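Zinc peptidase (Vibrio cholerae, PDB 2GU1) cuts the peptide cross-links between adjacent peptidoglycan strands as a zinc-dependent DD-endopeptidase, probably letting new glycan enter the growing cell wall. Local coordinates at residues Y29-K34 with G85-D90; I35-L40 with H259-N264; E52-M57 with S65-H70; I73-I78 with F91-G96. All coordinates share one frame; numbering follows the deposited sequence.

Contact 1. Residues Y29-K34 with G85-D90; sequences YSILQK and GSFSYD
The phenyl ring of Phe87 is the flat group here, and two side chains of helix 29-38 reach it obliquely, neither squarely over a face nor squarely at an edge. Lys34 lays its CB 3.9 Å from Phe87 CD2, and Ile31 brings the branch methyl CG2 to 4.4 Å from Phe87 CE2. Ile35, one residue beyond Lys34, packs on the same ring, while Tyr79 and Arg81 of the neighbouring strand 75-81 touch it as well. The aliphatic chain of Lys34 does the rest of the work. It bends at chi2 (-46°) and again at chi3 (-54°), which curls CE round to lie 3.9 Å from Ser86 CA, while Lys34 CG passes 4.1 Å from Gly85 O. Ser86 turns its hydroxyl to Asp84 instead. Between the two backbones sits a water: it donates to Lys34 O at 3.1 Å and accepts from Phe87 N at 2.8 Å. Helix and edge strand of the LysM-like domain are thus joined by carbon contacts and one bridging water, which links the Lys34 carbonyl, in the middle of helix 29-38, to the first N-H of strand 87-93 across a gap too wide for a direct bond.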
loop_
_atom_site.group_PDB
_atom_site.type_symbol
_atom_site.label_atom_id
_atom_site.label_comp_id
_atom_site.label_asym_id
_atom_site.label_seq_id
_atom_site.Cartn_x
_atom_site.Cartn_y
_atom_site.Cartn_z
ATOM N N TYR A 29 27.182 7.121 -1.073
ATOM C CA TYR A 29 26.446 6.222 -1.951
ATOM C C TYR A 29 26.373 4.815 -1.354
ATOM O O TYR A 29 25.311 4.199 -1.303
ATOM C CB TYR A 29 27.140 6.163 -3.308
ATOM C CG TYR A 29 26.513 5.187 -4.278
ATOM C CD1 TYR A 29 25.336 5.502 -4.953
ATOM C CD2 TYR A 29 27.105 3.950 -4.527
ATOM C CE1 TYR A 29 24.761 4.606 -5.860
ATOM C CE2 TYR A 29 26.540 3.044 -5.429
ATOM C CZ TYR A 29 25.370 3.382 -6.092
ATOM O OH TYR A 29 24.818 2.502 -6.991
ATOM N N SER A 30 27.519 4.316 -0.904
ATOM C CA SER A 30 27.604 2.981 -0.322
ATOM C C SER A 30 26.601 2.774 0.804
ATOM O O SER A 30 26.062 1.676 0.971
ATOM C CB SER A 30 29.016 2.745 0.210
ATOM O OG SER A 30 29.295 3.675 1.237
ATOM N N ILE A 31 26.346 3.830 1.570
ATOM C CA ILE A 31 25.410 3.766 2.686
ATOM C C ILE A 31 23.985 3.792 2.150
ATOM O O ILE A 31 23.095 3.133 2.682
ATOM C CB ILE A 31 25.622 4.942 3.658
ATOM C CG1 ILE A 31 27.029 4.862 4.270
ATOM C CG2 ILE A 31 24.534 4.946 4.719
ATOM C CD1 ILE A 31 27.338 3.568 4.996
ATOM N N LEU A 32 23.767 4.567 1.098
ATOM C CA LEU A 32 22.448 4.609 0.483
ATOM C C LEU A 32 22.098 3.167 0.067
ATOM O O LEU A 32 21.001 2.682 0.327
ATOM C CB LEU A 32 22.478 5.511 -0.749
ATOM C CG LEU A 32 21.247 5.407 -1.641
ATOM C CD1 LEU A 32 20.012 5.659 -0.812
ATOM C CD2 LEU A 32 21.359 6.408 -2.789
ATOM N N GLN A 33 23.054 2.484 -0.559
ATOM C CA GLN A 33 22.841 1.102 -1.009
ATOM C C GLN A 33 22.517 0.113 0.116
ATOM O O GLN A 33 21.773 -0.851 -0.088
ATOM C CB GLN A 33 24.063 0.597 -1.793
ATOM C CG GLN A 33 24.278 1.299 -3.128
ATOM C CD GLN A 33 22.965 1.704 -3.767
ATOM O OE1 GLN A 33 22.541 2.856 -3.663
ATOM N NE2 GLN A 33 22.299 0.752 -4.409
ATOM N N LYS A 34 23.074 0.333 1.301
ATOM C CA LYS A 34 22.791 -0.565 2.414
ATOM C C LYS A 34 21.355 -0.371 2.903
ATOM O O LYS A 34 20.703 -1.324 3.355
ATOM C CB LYS A 34 23.776 -0.341 3.568
ATOM C CG LYS A 34 25.213 -0.770 3.257
ATOM C CD LYS A 34 25.260 -2.160 2.598
ATOM C CE LYS A 34 24.522 -3.228 3.418
ATOM N NZ LYS A 34 24.280 -4.494 2.645
ATOM N N GLY A 85 28.365 -3.660 9.385
ATOM C CA GLY A 85 28.191 -2.660 8.345
ATOM C C GLY A 85 26.819 -2.638 7.693
ATOM O O GLY A 85 26.444 -1.650 7.062
ATOM N N SER A 86 26.069 -3.724 7.833
ATOM C CA SER A 86 24.734 -3.799 7.248
ATOM C C SER A 86 23.749 -3.058 8.146
ATOM O O SER A 86 24.079 -2.675 9.268
ATOM C CB SER A 86 24.285 -5.257 7.115
ATOM O OG SER A 86 24.045 -5.830 8.390
ATOM N N PHE A 87 22.538 -2.858 7.642
ATOM C CA PHE A 87 21.492 -2.186 8.403
ATOM C C PHE A 87 20.358 -3.160 8.664
ATOM O O PHE A 87 19.990 -3.940 7.783
ATOM C CB PHE A 87 20.947 -0.981 7.627
ATOM C CG PHE A 87 21.720 0.286 7.848
ATOM C CD1 PHE A 87 21.201 1.298 8.657
ATOM C CD2 PHE A 87 22.964 0.469 7.260
ATOM C CE1 PHE A 87 21.915 2.474 8.873
ATOM C CE2 PHE A 87 23.691 1.647 7.472
ATOM C CZ PHE A 87 23.159 2.649 8.281
ATOM N N SER A 88 19.822 -3.123 9.878
ATOM C CA SER A 88 18.707 -3.976 10.256
ATOM C C SER A 88 17.441 -3.118 10.338
ATOM O O SER A 88 17.509 -1.910 10.606
ATOM C CB SER A 88 18.976 -4.654 11.602
ATOM O OG SER A 88 19.262 -3.704 12.608
ATOM N N TYR A 89 16.295 -3.755 10.116
ATOM C CA TYR A 89 14.996 -3.080 10.108
ATOM C C TYR A 89 14.079 -3.432 11.284
ATOM O O TYR A 89 13.996 -4.586 11.685
ATOM C CB TYR A 89 14.274 -3.443 8.809
ATOM C CG TYR A 89 12.876 -2.877 8.663
ATOM C CD1 TYR A 89 12.663 -1.638 8.057
ATOM C CD2 TYR A 89 11.766 -3.589 9.113
ATOM C CE1 TYR A 89 11.379 -1.124 7.901
ATOM C CE2 TYR A 89 10.476 -3.085 8.963
ATOM C CZ TYR A 89 10.288 -1.854 8.355
ATOM O OH TYR A 89 9.011 -1.360 8.197
ATOM N N ASP A 90 13.373 -2.428 11.801
ATOM C CA ASP A 90 12.406 -2.608 12.884
ATOM C C ASP A 90 11.257 -1.626 12.658
ATOM O O ASP A 90 11.489 -0.442 12.407
ATOM C CB ASP A 90 13.051 -2.349 14.253
ATOM C CG ASP A 90 12.041 -2.399 15.399
ATOM O OD1 ASP A 90 10.952 -2.985 15.218
ATOM O OD2 ASP A 90 12.338 -1.863 16.493
HETATM O O HOH W 1 21.994 -3.648 5.021
#

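Contact 2. Residues I35-L40 with H259-N264; sequences ILSVDL and HPYAGN
Where the LysM-like domain meets the M23 peptidase domain, the end of helix 29-38 rests on the turn between strands 251-259 and 265-269, with Leu36, Ser37 and Leu40 against His259, Pro260, Tyr261 and Ala262. Tyr261 lies flat under the helix: Ser37 CA stands over the middle of its ring, 3.8 Å from the centroid and 12° off the normal, a CH-pi contact. Leu36 CB packs 3.7 Å from Tyr261 CE2, and the CD2 methyl of the same leucine reaches Pro260 CG at 3.8 Å. With CG swung anti to the backbone N (chi1 162°), Leu40 presses CD1 tightly on Ala262, 3.3 Å from its CA. The His259 ring presents CE1 in plane to Leu36 O at 3.5 Å. Its ND1 accepts from Tyr261 N (2.9 Å), tilted from the ring plane, and from Ala262 N, far out of it (38°), while NE2 is linked through a water to Asp39 OD2, a carboxylate oxygen also held by Leu45 N. Leu40 lies about 8 Å from the catalytic zinc, side chain to ion. Receiving two backbone N-H groups, ND1 is probably unprotonated; it holds the turn, and water links the ring to Asp39.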
loop_
_atom_site.group_PDB
_atom_site.type_symbol
_atom_site.label_atom_id
_atom_site.label_comp_id
_atom_site.label_asym_id
_atom_site.label_seq_id
_atom_site.Cartn_x
_atom_site.Cartn_y
_atom_site.Cartn_z
ATOM N N ILE A 35 20.870 0.866 2.818
ATOM C CA ILE A 35 19.505 1.182 3.233
ATOM C C ILE A 35 18.528 0.592 2.210
ATOM O O ILE A 35 17.527 -0.018 2.574
ATOM C CB ILE A 35 19.304 2.712 3.336
ATOM C CG1 ILE A 35 20.138 3.262 4.502
ATOM C CG2 ILE A 35 17.833 3.051 3.502
ATOM C CD1 ILE A 35 19.812 2.644 5.850
ATOM N N LEU A 36 18.834 0.775 0.930
ATOM C CA LEU A 36 17.997 0.250 -0.145
ATOM C C LEU A 36 17.949 -1.276 -0.064
ATOM O O LEU A 36 16.907 -1.897 -0.299
ATOM C CB LEU A 36 18.565 0.689 -1.499
ATOM C CG LEU A 36 17.942 1.907 -2.193
ATOM C CD1 LEU A 36 17.502 2.941 -1.187
ATOM C CD2 LEU A 36 18.952 2.479 -3.183
ATOM N N SER A 37 19.084 -1.870 0.286
ATOM C CA SER A 37 19.201 -3.322 0.411
ATOM C C SER A 37 18.276 -3.913 1.463
ATOM O O SER A 37 17.582 -4.902 1.213
ATOM C CB SER A 37 20.641 -3.711 0.745
ATOM O OG SER A 37 20.764 -5.121 0.834
ATOM N N VAL A 38 18.266 -3.328 2.653
ATOM C CA VAL A 38 17.404 -3.857 3.691
ATOM C C VAL A 38 15.944 -3.514 3.381
ATOM O O VAL A 38 15.039 -4.246 3.783
ATOM C CB VAL A 38 17.811 -3.325 5.098
ATOM C CG1 VAL A 38 17.632 -1.821 5.162
ATOM C CG2 VAL A 38 16.989 -4.026 6.182
ATOM N N ASP A 39 15.711 -2.430 2.638
ATOM C CA ASP A 39 14.336 -2.047 2.304
ATOM C C ASP A 39 13.689 -2.891 1.202
ATOM O O ASP A 39 12.511 -2.710 0.886
ATOM C CB ASP A 39 14.250 -0.566 1.919
ATOM C CG ASP A 39 12.883 0.031 2.241
ATOM O OD1 ASP A 39 12.345 -0.285 3.329
ATOM O OD2 ASP A 39 12.349 0.814 1.425
ATOM N N LEU A 40 14.454 -3.803 0.616
ATOM C CA LEU A 40 13.919 -4.683 -0.420
ATOM C C LEU A 40 12.699 -5.424 0.115
ATOM O O LEU A 40 11.697 -5.569 -0.574
ATOM C CB LEU A 40 14.977 -5.708 -0.847
ATOM C CG LEU A 40 14.508 -6.969 -1.596
ATOM C CD1 LEU A 40 13.815 -6.582 -2.884
ATOM C CD2 LEU A 40 15.717 -7.861 -1.882
ATOM N N HIS A 259 13.756 -0.529 -8.907
ATOM C CA HIS A 259 14.498 -0.523 -7.657
ATOM C C HIS A 259 15.795 -1.318 -7.803
ATOM O O HIS A 259 15.818 -2.380 -8.424
ATOM C CB HIS A 259 13.603 -1.117 -6.566
ATOM C CG HIS A 259 14.127 -0.950 -5.175
ATOM N ND1 HIS A 259 15.140 -1.731 -4.659
ATOM C CD2 HIS A 259 13.744 -0.121 -4.176
ATOM C CE1 HIS A 259 15.354 -1.393 -3.400
ATOM N NE2 HIS A 259 14.520 -0.419 -3.082
ATOM N N PRO A 260 16.900 -0.807 -7.238
ATOM C CA PRO A 260 18.196 -1.490 -7.327
ATOM C C PRO A 260 18.164 -2.931 -6.825
ATOM O O PRO A 260 18.881 -3.797 -7.341
ATOM C CB PRO A 260 19.114 -0.613 -6.471
ATOM C CG PRO A 260 18.478 0.748 -6.560
ATOM C CD PRO A 260 17.011 0.442 -6.462
ATOM N N TYR A 261 17.330 -3.188 -5.824
ATOM C CA TYR A 261 17.242 -4.520 -5.244
ATOM C C TYR A 261 15.953 -5.271 -5.551
ATOM O O TYR A 261 15.973 -6.487 -5.758
ATOM C CB TYR A 261 17.469 -4.408 -3.737
ATOM C CG TYR A 261 18.865 -3.913 -3.437
ATOM C CD1 TYR A 261 19.944 -4.792 -3.416
ATOM C CD2 TYR A 261 19.124 -2.548 -3.290
ATOM C CE1 TYR A 261 21.248 -4.329 -3.267
ATOM C CE2 TYR A 261 20.426 -2.073 -3.139
ATOM C CZ TYR A 261 21.483 -2.969 -3.132
ATOM O OH TYR A 261 22.774 -2.503 -3.014
ATOM N N ALA A 262 14.838 -4.557 -5.586
ATOM C CA ALA A 262 13.557 -5.192 -5.891
ATOM C C ALA A 262 13.385 -5.259 -7.406
ATOM O O ALA A 262 12.424 -5.843 -7.905
ATOM C CB ALA A 262 12.416 -4.407 -5.263
ATOM N N GLY A 263 14.333 -4.666 -8.126
ATOM C CA GLY A 263 14.281 -4.651 -9.582
ATOM C C GLY A 263 13.062 -3.872 -10.030
ATOM O O GLY A 263 12.603 -2.977 -9.315
ATOM N N ASN A 264 12.541 -4.190 -11.213
ATOM C CA ASN A 264 11.341 -3.526 -11.707
ATOM C C ASN A 264 10.161 -4.058 -10.898
ATOM O O ASN A 264 9.992 -5.277 -10.759
ATOM C CB ASN A 264 11.110 -3.842 -13.188
ATOM C CG ASN A 264 12.194 -3.281 -14.079
ATOM O OD1 ASN A 264 12.451 -2.081 -14.075
ATOM N ND2 ASN A 264 12.834 -4.148 -14.858
HETATM O O HOH W 2 13.697 1.342 -0.981
#

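Contact 3. Residues E52-M57 with S65-H70; sequences EELELM and SRLIYH
Met57 O is gripped twice by one residue: Ser65 N at 2.7 Å, nearly in line with the carbonyl, and Ser65 OG at 2.9 Å, from well above the carbonyl plane. Arg66 N adds a weak third bond, completing a classic beta bulge opposite Met57. The antiparallel hairpin then runs on to Glu53 and His70, where the Glu53 N to His70 O bond is weak. On the face of Glu55, Ile68 and His70, the imidazole NE2 donates to Glu55 OE1 at 3.0 Å and 175°, almost straight and in the ring plane, yet from above the carboxylate plane. Glu55 is extended, CG anti to the backbone N (chi1 -175°). Ile68 CG2 lies against one face of that imidazole, and Ile68 CD1 meets Met57 CG at 3.8 Å. The opposite face of the sheet carries Leu54, Leu56, Leu67 and Tyr69. Here Leu54 CD2 sits 3.7 Å from Tyr69 CD1, and Leu18 and Ile21 of helix 18-24 pack on Leu54. Tyr69 OH donates to Glu52 OE1 at 2.6 Å on its syn side but tilted from the carboxylate plane, and Gln49 N shares that oxygen. Paired donors should stabilise the Glu52 anion, as the imidazole should for Glu55.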
loop_
_atom_site.group_PDB
_atom_site.type_symbol
_atom_site.label_atom_id
_atom_site.label_comp_id
_atom_site.label_asym_id
_atom_site.label_seq_id
_atom_site.Cartn_x
_atom_site.Cartn_y
_atom_site.Cartn_z
ATOM N N GLU A 52 6.183 14.039 5.630
ATOM C CA GLU A 52 6.676 12.990 6.508
ATOM C C GLU A 52 8.063 13.449 6.927
ATOM O O GLU A 52 8.599 14.400 6.362
ATOM C CB GLU A 52 6.732 11.646 5.769
ATOM C CG GLU A 52 5.373 11.208 5.237
ATOM C CD GLU A 52 5.420 9.866 4.535
ATOM O OE1 GLU A 52 6.414 9.597 3.835
ATOM O OE2 GLU A 52 4.454 9.089 4.668
ATOM N N GLU A 53 8.651 12.782 7.909
ATOM C CA GLU A 53 9.959 13.190 8.388
ATOM C C GLU A 53 10.957 12.058 8.467
ATOM O O GLU A 53 10.602 10.929 8.809
ATOM C CB GLU A 53 9.844 13.796 9.787
ATOM C CG GLU A 53 8.957 15.021 9.890
ATOM C CD GLU A 53 8.829 15.495 11.327
ATOM O OE1 GLU A 53 9.876 15.774 11.951
ATOM O OE2 GLU A 53 7.688 15.577 11.833
ATOM N N LEU A 54 12.208 12.381 8.150
ATOM C CA LEU A 54 13.293 11.425 8.245
ATOM C C LEU A 54 14.199 11.957 9.348
ATOM O O LEU A 54 14.451 13.161 9.444
ATOM C CB LEU A 54 14.064 11.324 6.926
ATOM C CG LEU A 54 13.372 10.680 5.721
ATOM C CD1 LEU A 54 14.315 10.699 4.520
ATOM C CD2 LEU A 54 12.970 9.250 6.049
ATOM N N GLU A 55 14.665 11.065 10.205
ATOM C CA GLU A 55 15.540 11.466 11.294
ATOM C C GLU A 55 16.834 10.682 11.103
ATOM O O GLU A 55 16.808 9.455 11.096
ATOM C CB GLU A 55 14.866 11.124 12.624
ATOM C CG GLU A 55 15.585 11.584 13.874
ATOM C CD GLU A 55 14.685 11.514 15.102
ATOM O OE1 GLU A 55 13.803 10.629 15.151
ATOM O OE2 GLU A 55 14.861 12.336 16.026
ATOM N N LEU A 56 17.947 11.386 10.900
ATOM C CA LEU A 56 19.236 10.724 10.710
ATOM C C LEU A 56 20.083 10.873 11.972
ATOM O O LEU A 56 20.259 11.982 12.481
ATOM C CB LEU A 56 20.016 11.324 9.527
ATOM C CG LEU A 56 19.408 11.639 8.153
ATOM C CD1 LEU A 56 20.450 11.315 7.073
ATOM C CD2 LEU A 56 18.141 10.863 7.918
ATOM N N MET A 57 20.605 9.760 12.475
ATOM C CA MET A 57 21.448 9.776 13.663
ATOM C C MET A 57 22.884 9.506 13.211
ATOM O O MET A 57 23.182 8.425 12.692
ATOM C CB MET A 57 21.011 8.683 14.640
ATOM C CG MET A 57 19.514 8.589 14.826
ATOM S SD MET A 57 18.805 10.004 15.670
ATOM C CE MET A 57 17.686 9.162 16.827
ATOM N N SER A 65 24.332 6.209 11.607
ATOM C CA SER A 65 24.272 5.035 12.470
ATOM C C SER A 65 22.834 4.521 12.555
ATOM O O SER A 65 22.597 3.348 12.841
ATOM C CB SER A 65 24.782 5.372 13.871
ATOM O OG SER A 65 23.925 6.296 14.513
ATOM N N ARG A 66 21.876 5.411 12.316
ATOM C CA ARG A 66 20.471 5.041 12.347
ATOM C C ARG A 66 19.576 6.046 11.636
ATOM O O ARG A 66 19.748 7.260 11.779
ATOM C CB ARG A 66 19.987 4.890 13.785
ATOM C CG ARG A 66 18.476 4.880 13.888
ATOM C CD ARG A 66 18.009 4.702 15.313
ATOM N NE ARG A 66 18.222 3.336 15.771
ATOM C CZ ARG A 66 17.904 2.902 16.985
ATOM N NH1 ARG A 66 17.360 3.732 17.864
ATOM N NH2 ARG A 66 18.118 1.634 17.313
ATOM N N LEU A 67 18.616 5.518 10.881
ATOM C CA LEU A 67 17.642 6.320 10.144
ATOM C C LEU A 67 16.246 5.962 10.642
ATOM O O LEU A 67 15.904 4.778 10.736
ATOM C CB LEU A 67 17.717 6.017 8.641
ATOM C CG LEU A 67 16.520 6.475 7.797
ATOM C CD1 LEU A 67 16.547 7.985 7.661
ATOM C CD2 LEU A 67 16.561 5.816 6.417
ATOM N N ILE A 68 15.446 6.975 10.965
ATOM C CA ILE A 68 14.078 6.741 11.412
ATOM C C ILE A 68 13.155 7.435 10.411
ATOM O O ILE A 68 13.250 8.653 10.194
ATOM C CB ILE A 68 13.798 7.319 12.827
ATOM C CG1 ILE A 68 14.752 6.706 13.860
ATOM C CG2 ILE A 68 12.372 6.988 13.255
ATOM C CD1 ILE A 68 16.152 7.268 13.788
ATOM N N TYR A 69 12.288 6.649 9.781
ATOM C CA TYR A 69 11.337 7.176 8.815
ATOM C C TYR A 69 9.988 7.285 9.517
ATOM O O TYR A 69 9.305 6.285 9.756
ATOM C CB TYR A 69 11.270 6.250 7.581
ATOM C CG TYR A 69 10.122 6.497 6.612
ATOM C CD1 TYR A 69 9.550 7.768 6.460
ATOM C CD2 TYR A 69 9.622 5.452 5.828
ATOM C CE1 TYR A 69 8.501 7.989 5.546
ATOM C CE2 TYR A 69 8.589 5.658 4.917
ATOM C CZ TYR A 69 8.031 6.927 4.781
ATOM O OH TYR A 69 7.004 7.110 3.889
ATOM N N HIS A 70 9.632 8.513 9.889
ATOM C CA HIS A 70 8.364 8.792 10.554
ATOM C C HIS A 70 7.255 8.911 9.506
ATOM O O HIS A 70 7.047 9.983 8.930
ATOM C CB HIS A 70 8.468 10.103 11.355
ATOM C CG HIS A 70 9.427 10.031 12.506
ATOM N ND1 HIS A 70 9.101 9.442 13.710
ATOM C CD2 HIS A 70 10.713 10.443 12.623
ATOM C CE1 HIS A 70 10.146 9.493 14.519
ATOM N NE2 HIS A 70 11.138 10.095 13.882
#

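Contact 4. Residues I73-I78 with F91-G96; sequences IVEKAI and FQEISG
Three backbone hydrogen bonds tie Val74 to Lys76 against Gln92 to Ile94. Lys76 and Gln92 form the hydrogen-bonded pair, Gln92 N giving to Lys76 O at 3.0 Å and Lys76 N to Gln92 O at 3.1 Å; past the strand end Ile94 N still reaches Val74 O at 2.8 Å. Glu93 CA adds a CA-H...O contact to the same Val74 carbonyl.

Charge gathers on the face of Glu75 and Glu93. Their side chains run side by side, pointing the same way, with OE1 of Glu75 2.8 Å from OE1 of Glu93 and the carboxylate planes 83° apart. Both atoms are acceptors, so a close approach of this kind would be costly if both groups were ionised; a raised pKa for one of them is conceivable. Glu93 OE2 forms a salt bridge with Arg321 of the peptidase domain, which should offset part of the repulsion.

Apolar and mixed packing fills in around these bonds. Phe91, with CG anti to its own N (chi1 -179°), swings its ring back along the neighbouring strand, setting CZ 4.0 Å from Glu75 CB and CD1 3.4 Å from Lys76 O, both obliquely. On the other face the extended Lys76 chain crosses Gln92, with CE 3.4 Å from Gln92 OE1. Gln92 NE2 bonds to Asp90, and Ile78 CD1 touches that amide nitrogen. Val74 also packs on strands 147-157 and 160-173 of the next sheet.

This is the closing beta hairpin of the LysM-like domain's five-stranded antiparallel sheet, strand 87-93 forming its outer edge.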
loop_
_atom_site.group_PDB
_atom_site.type_symbol
_atom_site.label_atom_id
_atom_site.label_comp_id
_atom_site.label_asym_id
_atom_site.label_seq_id
_atom_site.Cartn_x
_atom_site.Cartn_y
_atom_site.Cartn_z
ATOM N N ILE A 73 2.712 10.135 13.065
ATOM C CA ILE A 73 3.057 10.270 14.473
ATOM C C ILE A 73 2.823 8.974 15.257
ATOM O O ILE A 73 3.180 8.882 16.426
ATOM C CB ILE A 73 2.278 11.440 15.129
ATOM C CG1 ILE A 73 0.770 11.231 14.991
ATOM C CG2 ILE A 73 2.686 12.754 14.464
ATOM C CD1 ILE A 73 -0.055 12.415 15.484
ATOM N N VAL A 74 2.238 7.971 14.606
ATOM C CA VAL A 74 1.991 6.693 15.263
ATOM C C VAL A 74 2.663 5.516 14.552
ATOM O O VAL A 74 2.457 4.365 14.929
ATOM C CB VAL A 74 0.465 6.397 15.390
ATOM C CG1 VAL A 74 -0.188 7.438 16.281
ATOM C CG2 VAL A 74 -0.195 6.376 14.014
ATOM N N GLU A 75 3.470 5.805 13.533
ATOM C CA GLU A 75 4.151 4.756 12.778
ATOM C C GLU A 75 5.520 5.192 12.268
ATOM O O GLU A 75 5.664 6.267 11.683
ATOM C CB GLU A 75 3.284 4.325 11.590
ATOM C CG GLU A 75 1.884 3.885 11.984
ATOM C CD GLU A 75 1.011 3.513 10.798
ATOM O OE1 GLU A 75 -0.122 3.032 11.025
ATOM O OE2 GLU A 75 1.450 3.701 9.643
ATOM N N LYS A 76 6.523 4.345 12.480
ATOM C CA LYS A 76 7.872 4.644 12.030
ATOM C C LYS A 76 8.680 3.389 11.708
ATOM O O LYS A 76 8.544 2.361 12.372
ATOM C CB LYS A 76 8.607 5.467 13.092
ATOM C CG LYS A 76 8.687 4.789 14.447
ATOM C CD LYS A 76 9.323 5.698 15.489
ATOM C CE LYS A 76 9.339 5.034 16.861
ATOM N NZ LYS A 76 9.884 5.938 17.919
ATOM N N ALA A 77 9.515 3.496 10.677
ATOM C CA ALA A 77 10.394 2.419 10.236
ATOM C C ALA A 77 11.782 2.807 10.739
ATOM O O ALA A 77 12.247 3.914 10.478
ATOM C CB ALA A 77 10.394 2.330 8.711
ATOM N N ILE A 78 12.433 1.903 11.463
ATOM C CA ILE A 78 13.749 2.177 12.026
ATOM C C ILE A 78 14.844 1.344 11.359
ATOM O O ILE A 78 14.800 0.112 11.380
ATOM C CB ILE A 78 13.730 1.885 13.528
ATOM C CG1 ILE A 78 12.579 2.661 14.171
ATOM C CG2 ILE A 78 15.075 2.244 14.152
ATOM C CD1 ILE A 78 12.245 2.219 15.581
ATOM N N PHE A 91 10.025 -2.122 12.721
ATOM C CA PHE A 91 8.851 -1.279 12.533
ATOM C C PHE A 91 8.111 -1.130 13.858
ATOM O O PHE A 91 7.825 -2.117 14.541
ATOM C CB PHE A 91 7.907 -1.883 11.482
ATOM C CG PHE A 91 6.680 -1.046 11.219
ATOM C CD1 PHE A 91 6.771 0.138 10.496
ATOM C CD2 PHE A 91 5.439 -1.421 11.734
ATOM C CE1 PHE A 91 5.643 0.944 10.289
ATOM C CE2 PHE A 91 4.306 -0.628 11.536
ATOM C CZ PHE A 91 4.410 0.561 10.810
ATOM N N GLN A 92 7.807 0.107 14.228
ATOM C CA GLN A 92 7.099 0.356 15.475
ATOM C C GLN A 92 5.809 1.126 15.247
ATOM O O GLN A 92 5.792 2.158 14.577
ATOM C CB GLN A 92 8.002 1.110 16.448
ATOM C CG GLN A 92 9.044 0.228 17.120
ATOM C CD GLN A 92 10.020 1.026 17.966
ATOM O OE1 GLN A 92 9.678 2.083 18.500
ATOM N NE2 GLN A 92 11.240 0.516 18.101
ATOM N N GLU A 93 4.728 0.616 15.819
ATOM C CA GLU A 93 3.428 1.236 15.664
ATOM C C GLU A 93 2.743 1.471 17.006
ATOM O O GLU A 93 2.690 0.580 17.854
ATOM C CB GLU A 93 2.560 0.342 14.780
ATOM C CG GLU A 93 1.310 1.000 14.257
ATOM C CD GLU A 93 0.648 0.190 13.157
ATOM O OE1 GLU A 93 -0.323 0.699 12.553
ATOM O OE2 GLU A 93 1.098 -0.951 12.895
ATOM N N ILE A 94 2.229 2.679 17.196
ATOM C CA ILE A 94 1.529 3.039 18.422
ATOM C C ILE A 94 0.035 3.099 18.113
ATOM O O ILE A 94 -0.384 3.724 17.135
ATOM C CB ILE A 94 1.973 4.418 18.939
ATOM C CG1 ILE A 94 3.487 4.437 19.136
ATOM C CG2 ILE A 94 1.267 4.733 20.251
ATOM C CD1 ILE A 94 4.031 5.798 19.496
ATOM N N SER A 95 -0.772 2.445 18.940
ATOM C CA SER A 95 -2.211 2.453 18.721
ATOM C C SER A 95 -2.849 3.551 19.562
ATOM O O SER A 95 -3.144 3.349 20.743
ATOM C CB SER A 95 -2.816 1.094 19.085
ATOM O OG SER A 95 -4.162 1.010 18.647
ATOM N N GLY A 96 -3.038 4.719 18.955
ATOM C CA GLY A 96 -3.654 5.828 19.659
ATOM C C GLY A 96 -5.126 5.520 19.852
ATOM O O GLY A 96 -5.471 4.426 20.292
#

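How the contacts relate
From the N terminus, helix 29-38 serves two contacts: contact 1 closes the loop from its first half to strand 87-93, and contact 2 joins its second half to the peptidase turn, with 218 residues between its segments. These two cross along the chain, their segments alternating. Contact 3 closes a short hairpin and lies wholly within the loops of contacts 1 and 2. Contact 4 follows in series, closes the hairpin of strands 75-81 and 87-93, falls within contact 2 and crosses contact 1. Contacts 3 and 4 share one sheet, through Tyr69 N near Ala77 O. Contact 1 packs the helix against strand 87-93 of that sheet, and contact 2 ties it to the M23 peptidase domain.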